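PDB 6JCL: catechol O-methyltransferase from Mycobacterium tuberculosis, which transfers a methyl group from S-adenosyl-L-methionine to a hydroxyl of catechol-like compounds, using a divalent metal cation. Local coordinates for residues A[77-82]-A[111-116]; A[23-28]-A[105-110]. One frame throughout, in Å; residues are numbered along the deposited sequence. Where two conformers were deposited one is given.

Contact 1: A[77-82]-A[111-116]; sequences WLARGA and ADRVEV
Arg113, in the turn that leads into strand 114-118, reaches across to the last turns of helix 73-82 and bonds to the backbone of Ala79. Its CB leaves the main chain toward the helix, and CG lies anti to the carbonyl carbon (chi1 -40°); from there the chain runs extended to NE, toward the helix. CD passes the methyl of Ala79 loosely, 4.5 Å from its CB, and 4.0 Å from Ala79 O. At the tip, NH1 donates to Ala79 O over 2.9 Å. The bond is bent, with an N-H...O angle of 136°. The oxygen lies almost in the guanidinium plane, while NH1 stands above the carbonyl plane. NH1 also comes within 4.0 Å of Arg80 CA, which lies oblique to the guanidinium. The same NH1 donates to a water 3.0 Å away, and that water in turn donates a hydrogen bond to Arg80 O, so one nitrogen serves two successive carbonyls near the helix C-terminus.

Beneath this polar layer, Ala79 CB meets Val114 CG2 at 3.7 Å. Val88 of strand 87-92 touches both side chains, which places the contact where the helix packs against the sheet edge. Alanine suits the close approach of helix and strand, and beta-branched valine suits the extended strand. Arg80 CB points away, and its guanidinium forms a salt bridge with Asp24.

Carbonyls at the C-terminal end of a helix carry the negative end of its dipole, so a positively charged donor there is probably favoured electrostatically as well as by its hydrogen bonds.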
ATOM      1  N   TRP A  77       6.893   1.603  13.967  1.00 18.89           N
ATOM      2  CA  TRP A  77       6.403   0.665  12.959  1.00 17.82           C
ATOM      3  C   TRP A  77       7.460   0.379  11.896  1.00 19.70           C
ATOM      4  O   TRP A  77       7.649  -0.776  11.486  1.00 18.44           O
ATOM      5  CB  TRP A  77       5.149   1.240  12.309  1.00 17.19           C
ATOM      6  CG  TRP A  77       3.885   1.139  13.134  1.00 18.54           C
ATOM      7  CD1 TRP A  77       3.163   2.178  13.666  1.00 22.82           C
ATOM      8  CD2 TRP A  77       3.170  -0.063  13.471  1.00 17.88           C
ATOM      9  NE1 TRP A  77       2.034   1.688  14.306  1.00 20.31           N
ATOM     10  CE2 TRP A  77       2.009   0.324  14.184  1.00 21.54           C
ATOM     11  CE3 TRP A  77       3.384  -1.424  13.214  1.00 19.02           C
ATOM     12  CZ2 TRP A  77       1.078  -0.603  14.663  1.00 21.85           C
ATOM     13  CZ3 TRP A  77       2.456  -2.356  13.703  1.00 26.88           C
ATOM     14  CH2 TRP A  77       1.322  -1.934  14.428  1.00 22.57           C
ATOM     15  N   LEU A  78       8.162   1.414  11.437  1.00 17.94           N
ATOM     16  CA  LEU A  78       9.218   1.187  10.454  1.00 19.69           C
ATOM     17  C   LEU A  78      10.318   0.315  11.039  1.00 21.97           C
ATOM     18  O   LEU A  78      10.803  -0.613  10.380  1.00 20.27           O
ATOM     19  CB  LEU A  78       9.797   2.523   9.986  1.00 17.80           C
ATOM     20  CG  LEU A  78       8.853   3.291   9.074  1.00 19.89           C
ATOM     21  CD1 LEU A  78       9.349   4.735   8.910  1.00 18.74           C
ATOM     22  CD2 LEU A  78       8.750   2.576   7.730  1.00 23.44           C
ATOM     23  N   ALA A  79      10.683   0.564  12.303  1.00 18.98           N
ATOM     24  CA  ALA A  79      11.754  -0.206  12.935  1.00 20.15           C
ATOM     25  C   ALA A  79      11.333  -1.652  13.142  1.00 20.48           C
ATOM     26  O   ALA A  79      12.142  -2.569  12.993  1.00 21.34           O
ATOM     27  CB  ALA A  79      12.161   0.429  14.261  1.00 20.73           C
ATOM     28  N   ARG A  80      10.058  -1.867  13.460  1.00 19.98           N
ATOM     29  CA  ARG A  80       9.543  -3.224  13.551  1.00 20.40           C
ATOM     30  C   ARG A  80       9.675  -3.948  12.222  1.00 20.61           C
ATOM     31  O   ARG A  80      10.057  -5.129  12.182  1.00 22.31           O
ATOM     32  CB  ARG A  80       8.081  -3.177  13.993  1.00 21.26           C
ATOM     33  CG  ARG A  80       7.909  -2.900  15.473  1.00 21.49           C
ATOM     34  CD  ARG A  80       6.436  -2.593  15.752  1.00 25.89           C
ATOM     35  NE  ARG A  80       6.186  -2.546  17.184  1.00 24.07           N
ATOM     36  CZ  ARG A  80       5.006  -2.284  17.736  1.00 28.42           C
ATOM     37  NH1 ARG A  80       4.894  -2.280  19.059  1.00 25.96           N
ATOM     38  NH2 ARG A  80       3.946  -2.020  16.969  1.00 29.35           N
ATOM     39  N   GLY A  81       9.361  -3.258  11.122  1.00 19.67           N
ATOM     40  CA  GLY A  81       9.421  -3.890   9.817  1.00 22.65           C
ATOM     41  C   GLY A  81      10.839  -4.141   9.344  1.00 23.42           C
ATOM     42  O   GLY A  81      11.093  -5.128   8.651  1.00 25.77           O
ATOM     43  N   ALA A  82      11.771  -3.244   9.687  1.00 24.39           N
ATOM     44  CA  ALA A  82      13.179  -3.428   9.331  1.00 22.19           C
ATOM     45  C   ALA A  82      13.867  -4.541  10.122  1.00 25.33           C
ATOM     46  O   ALA A  82      14.924  -5.015   9.702  1.00 25.26           O
ATOM     47  CB  ALA A  82      13.956  -2.131   9.538  1.00 22.38           C
ATOM     48  N   ALA A 111      15.180   0.935  20.292  1.00 26.66           N
ATOM     49  CA  ALA A 111      16.097   2.069  20.407  1.00 32.26           C
ATOM     50  C   ALA A 111      17.446   1.786  19.753  1.00 33.06           C
ATOM     51  O   ALA A 111      18.068   2.701  19.206  1.00 32.37           O
ATOM     52  CB  ALA A 111      16.307   2.443  21.874  1.00 39.75           C
ATOM     53  N   ASP A 112      17.901   0.532  19.777  0.50 28.77           N
ATOM     54  CA  ASP A 112      19.199   0.176  19.206  0.50 31.15           C
ATOM     55  C   ASP A 112      19.180   0.068  17.685  0.50 32.01           C
ATOM     56  O   ASP A 112      20.240  -0.133  17.083  0.50 33.00           O
ATOM     57  CB  ASP A 112      19.702  -1.140  19.801  0.50 37.75           C
ATOM     58  CG  ASP A 112      18.824  -2.317  19.440  0.50 40.48           C
ATOM     59  OD1 ASP A 112      17.633  -2.095  19.136  0.50 45.62           O
ATOM     60  OD2 ASP A 112      19.315  -3.465  19.479  0.50 48.85           O
ATOM     61  N   ARG A 113      18.011   0.180  17.056  1.00 28.67           N
ATOM     62  CA  ARG A 113      17.893   0.199  15.605  1.00 30.28           C
ATOM     63  C   ARG A 113      17.640   1.589  15.028  1.00 24.77           C
ATOM     64  O   ARG A 113      17.556   1.718  13.801  1.00 30.66           O
ATOM     65  CB  ARG A 113      16.740  -0.692  15.131  1.00 36.04           C
ATOM     66  CG  ARG A 113      16.579  -1.982  15.857  1.00 41.28           C
ATOM     67  CD  ARG A 113      15.236  -2.585  15.490  1.00 36.71           C
ATOM     68  NE  ARG A 113      14.985  -3.774  16.279  1.00 37.76           N
ATOM     69  CZ  ARG A 113      13.966  -4.593  16.080  1.00 36.90           C
ATOM     70  NH1 ARG A 113      13.108  -4.343  15.109  1.00 26.78           N
ATOM     71  NH2 ARG A 113      13.820  -5.667  16.850  1.00 33.88           N
ATOM     72  N   VAL A 114      17.438   2.607  15.861  1.00 24.01           N
ATOM     73  CA  VAL A 114      16.928   3.896  15.394  1.00 23.07           C
ATOM     74  C   VAL A 114      17.836   5.011  15.888  1.00 25.91           C
ATOM     75  O   VAL A 114      18.196   5.051  17.071  1.00 27.94           O
ATOM     76  CB  VAL A 114      15.480   4.146  15.868  1.00 22.13           C
ATOM     77  CG1 VAL A 114      14.957   5.489  15.328  1.00 21.27           C
ATOM     78  CG2 VAL A 114      14.586   2.994  15.473  1.00 24.44           C
ATOM     79  N   GLU A 115      18.223   5.901  14.977  1.00 24.39           N
ATOM     80  CA  GLU A 115      18.897   7.146  15.322  1.00 24.02           C
ATOM     81  C   GLU A 115      17.961   8.297  14.989  1.00 23.32           C
ATOM     82  O   GLU A 115      17.533   8.436  13.837  1.00 24.56           O
ATOM     83  CB  GLU A 115      20.217   7.292  14.560  1.00 26.75           C
ATOM     84  CG  GLU A 115      21.035   8.494  14.972  1.00 46.47           C
ATOM     85  CD  GLU A 115      22.299   8.647  14.145  1.00 67.83           C
ATOM     86  OE1 GLU A 115      22.344   8.103  13.020  1.00 74.84           O
ATOM     87  OE2 GLU A 115      23.254   9.296  14.625  1.00 74.77           O
ATOM     88  N   VAL A 116      17.650   9.116  15.989  1.00 24.75           N
ATOM     89  CA  VAL A 116      16.946  10.377  15.779  1.00 22.47           C
ATOM     90  C   VAL A 116      18.000  11.462  15.581  1.00 24.23           C
ATOM     91  O   VAL A 116      18.850  11.692  16.455  1.00 25.15           O
ATOM     92  CB  VAL A 116      16.020  10.702  16.964  1.00 22.33           C
ATOM     93  CG1 VAL A 116      15.154  11.936  16.681  1.00 25.73           C
ATOM     94  CG2 VAL A 116      15.138   9.495  17.312  1.00 23.03           C
TER
HETATM   95  O   HOH W   1      11.094  -6.502  14.714  1.00 41.65           O

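Contact 2: A[23-28]-A[105-110]; sequences DDPALA and LQRAGV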
ATOM      1  N   ASP A  23      -4.210  -5.261  21.226  1.00 29.30           N
ATOM      2  CA  ASP A  23      -3.551  -4.453  22.244  1.00 34.20           C
ATOM      3  C   ASP A  23      -2.060  -4.359  21.946  1.00 34.97           C
ATOM      4  O   ASP A  23      -1.401  -5.365  21.685  1.00 37.93           O
ATOM      5  CB  ASP A  23      -3.782  -5.035  23.638  1.00 40.52           C
ATOM      6  CG  ASP A  23      -5.185  -5.555  23.821  1.00 55.84           C
ATOM      7  OD1 ASP A  23      -6.116  -4.723  23.877  1.00 62.49           O
ATOM      8  OD2 ASP A  23      -5.364  -6.787  23.926  1.00 63.96           O
ATOM      9  N   ASP A  24      -1.536  -3.142  21.961  1.00 25.61           N
ATOM     10  CA  ASP A  24      -0.127  -2.872  21.686  1.00 27.70           C
ATOM     11  C   ASP A  24       0.354  -1.911  22.762  1.00 22.08           C
ATOM     12  O   ASP A  24       0.281  -0.687  22.592  1.00 22.09           O
ATOM     13  CB  ASP A  24       0.066  -2.296  20.287  1.00 39.55           C
ATOM     14  CG  ASP A  24       1.526  -2.306  19.850  1.00 43.64           C
ATOM     15  OD1 ASP A  24       2.413  -2.044  20.700  1.00 37.82           O
ATOM     16  OD2 ASP A  24       1.779  -2.600  18.660  1.00 45.81           O
ATOM     17  N   PRO A  25       0.816  -2.436  23.897  1.00 25.12           N
ATOM     18  CA  PRO A  25       1.203  -1.559  25.018  1.00 25.96           C
ATOM     19  C   PRO A  25       2.359  -0.640  24.685  1.00 25.78           C
ATOM     20  O   PRO A  25       2.465   0.438  25.284  1.00 28.76           O
ATOM     21  CB  PRO A  25       1.551  -2.545  26.143  1.00 29.78           C
ATOM     22  CG  PRO A  25       1.735  -3.861  25.470  1.00 34.87           C
ATOM     23  CD  PRO A  25       0.961  -3.865  24.211  1.00 32.04           C
ATOM     24  N   ALA A  26       3.253  -1.028  23.770  1.00 23.92           N
ATOM     25  CA  ALA A  26       4.325  -0.107  23.386  1.00 24.01           C
ATOM     26  C   ALA A  26       3.764   1.124  22.681  1.00 21.78           C
ATOM     27  O   ALA A  26       4.166   2.260  22.971  1.00 23.50           O
ATOM     28  CB  ALA A  26       5.337  -0.817  22.485  1.00 24.31           C
ATOM     29  N   LEU A  27       2.811   0.927  21.780  1.00 21.54           N
ATOM     30  CA  LEU A  27       2.216   2.081  21.121  1.00 23.59           C
ATOM     31  C   LEU A  27       1.255   2.825  22.040  1.00 23.40           C
ATOM     32  O   LEU A  27       1.165   4.056  21.954  1.00 25.86           O
ATOM     33  CB  LEU A  27       1.505   1.643  19.849  1.00 29.28           C
ATOM     34  CG  LEU A  27       2.476   1.083  18.807  1.00 43.49           C
ATOM     35  CD1 LEU A  27       1.678   0.465  17.706  1.00 47.97           C
ATOM     36  CD2 LEU A  27       3.424   2.143  18.257  1.00 40.54           C
ATOM     37  N   ALA A  28       0.555   2.109  22.932  1.00 23.76           N
ATOM     38  CA  ALA A  28      -0.262   2.792  23.937  1.00 24.93           C
ATOM     39  C   ALA A  28       0.600   3.687  24.824  1.00 31.96           C
ATOM     40  O   ALA A  28       0.237   4.840  25.099  1.00 30.79           O
ATOM     41  CB  ALA A  28      -1.051   1.779  24.770  1.00 25.49           C
ATOM     42  N   LEU A 105      10.774   5.089  21.520  1.00 22.18           N
ATOM     43  CA  LEU A 105      11.488   4.033  20.803  1.00 24.11           C
ATOM     44  C   LEU A 105      12.101   3.034  21.776  1.00 25.01           C
ATOM     45  O   LEU A 105      12.099   1.820  21.531  1.00 23.63           O
ATOM     46  CB  LEU A 105      12.583   4.653  19.932  1.00 22.40           C
ATOM     47  CG  LEU A 105      12.055   5.508  18.787  1.00 22.18           C
ATOM     48  CD1 LEU A 105      13.129   6.510  18.356  1.00 21.35           C
ATOM     49  CD2 LEU A 105      11.646   4.596  17.657  1.00 21.46           C
ATOM     50  N   GLN A 106      12.638   3.531  22.885  1.00 24.41           N
ATOM     51  CA  GLN A 106      13.180   2.629  23.888  1.00 25.69           C
ATOM     52  C   GLN A 106      12.093   1.711  24.445  1.00 29.26           C
ATOM     53  O   GLN A 106      12.271   0.483  24.508  1.00 26.31           O
ATOM     54  CB  GLN A 106      13.852   3.444  24.991  1.00 31.97           C
ATOM     55  CG  GLN A 106      14.574   2.573  26.016  1.00 45.17           C
ATOM     56  CD  GLN A 106      14.754   3.272  27.347  1.00 57.46           C
ATOM     57  OE1 GLN A 106      14.070   4.254  27.643  1.00 64.71           O
ATOM     58  NE2 GLN A 106      15.665   2.756  28.165  1.00 61.48           N
ATOM     59  N   ARG A 107      10.948   2.278  24.844  1.00 27.43           N
ATOM     60  CA  ARG A 107       9.863   1.439  25.367  1.00 30.72           C
ATOM     61  C   ARG A 107       9.324   0.475  24.319  1.00 27.06           C
ATOM     62  O   ARG A 107       8.754  -0.562  24.668  1.00 32.18           O
ATOM     63  CB  ARG A 107       8.719   2.310  25.917  1.00 34.42           C
ATOM     64  CG  ARG A 107       7.400   1.553  26.249  1.00 33.98           C
ATOM     65  CD  ARG A 107       7.639   0.383  27.257  1.00 38.57           C
ATOM     66  NE  ARG A 107       6.431  -0.356  27.645  1.00 35.14           N
ATOM     67  CZ  ARG A 107       5.927  -1.400  26.987  1.00 38.37           C
ATOM     68  NH1 ARG A 107       4.840  -2.020  27.436  1.00 41.11           N
ATOM     69  NH2 ARG A 107       6.504  -1.833  25.880  1.00 33.66           N
ATOM     70  N   ALA A 108       9.485   0.777  23.048  1.00 23.70           N
ATOM     71  CA  ALA A 108       9.065  -0.140  22.000  1.00 23.09           C
ATOM     72  C   ALA A 108      10.132  -1.184  21.685  1.00 23.77           C
ATOM     73  O   ALA A 108       9.907  -2.040  20.823  1.00 26.26           O
ATOM     74  CB  ALA A 108       8.688   0.627  20.729  1.00 25.05           C
ATOM     75  N   GLY A 109      11.280  -1.122  22.353  1.00 24.79           N
ATOM     76  CA  GLY A 109      12.295  -2.139  22.171  1.00 28.87           C
ATOM     77  C   GLY A 109      13.098  -2.004  20.899  1.00 27.91           C
ATOM     78  O   GLY A 109      13.716  -2.984  20.465  1.00 29.00           O
ATOM     79  N   VAL A 110      13.093  -0.822  20.273  1.00 24.38           N
ATOM     80  CA  VAL A 110      13.780  -0.623  19.004  1.00 25.36           C
ATOM     81  C   VAL A 110      14.824   0.485  19.082  1.00 28.29           C
ATOM     82  O   VAL A 110      15.328   0.925  18.045  1.00 26.48           O
ATOM     83  CB  VAL A 110      12.781  -0.341  17.862  1.00 25.91           C
ATOM     84  CG1 VAL A 110      11.821  -1.526  17.677  1.00 26.06           C
ATOM     85  CG2 VAL A 110      12.025   0.984  18.124  1.00 21.88           C
TER
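Two helix ends meet on the surface of the Rossmann-like methyltransferase domain: the first turn of helix 25-36 and the C-terminal end of helix 95-107, which closes in a Schellman motif. Ala26 and Ala108 form the close point, their CA atoms 4.9 Å apart. Ala26 CB sits 3.8 Å from Ala108 CA and 4.0 Å from Ala108 CB, a backbone approach that small side chains permit.

Arg107 lies over the start of the other helix. CG is anti to the backbone N (chi1 169°), and a bend at chi2 (56°) lays the guanidinium over the Pro25-Ala26 peptide, with one face toward Ala26 CA and Pro25 C. NH1 is 3.6 Å from Pro25 CB, and NH2 is 3.7 Å from Ala26 CB. No hydrogen bond crosses between the segments; toward residues 23-28 the group therefore offers a packing face. The Asp24 carboxylate, too far away for a salt bridge, may offset the cost of a cation over a helix start. Proline fits the first turn of a helix, where its missing N-H costs no helical bond, and its ring carbons CB and CG give the guanidinium an apolar surface.

Asp24 is the N-cap of helix 25-36: its OD1 takes the N-H of Leu27 at 3.2 Å, and its OD2 is bonded outside the two segments. Gly109 N bonds to Gln106 O and Val110 N to Leu105 O at 3.1 Å, the backward bonds of the other end. Gly109 has positive phi (77°), which suits a residue without CB. The pairing is one of helix termini, an aspartate N-cap starting one helix and a Schellman motif with Gly109 at C' ending the other.

How the contacts relate
Both contacts share the flank of the sheet beside helix 73-82, with centres 11 Å apart. Contact 1 is the more sheltered, joining that helix to the edge strand 114-118; contact 2 lies farther out, between two helix ends. Helix 95-107 and strand 114-118 are consecutive in the chain, and Leu105 CD1 packs on Val114 CG1 at 3.7 Å. Helix 25-36 is tied to helix 73-82 through Asp24 and Arg80, and by Leu27 against Trp77. Each contact pairs an arginine with a small alanine contact, but Arg113 comes edge-on and donates hydrogen bonds to a helix-end carbonyl and a water, whereas Arg107 lies face-on to the Pro25-Ala26 backbone.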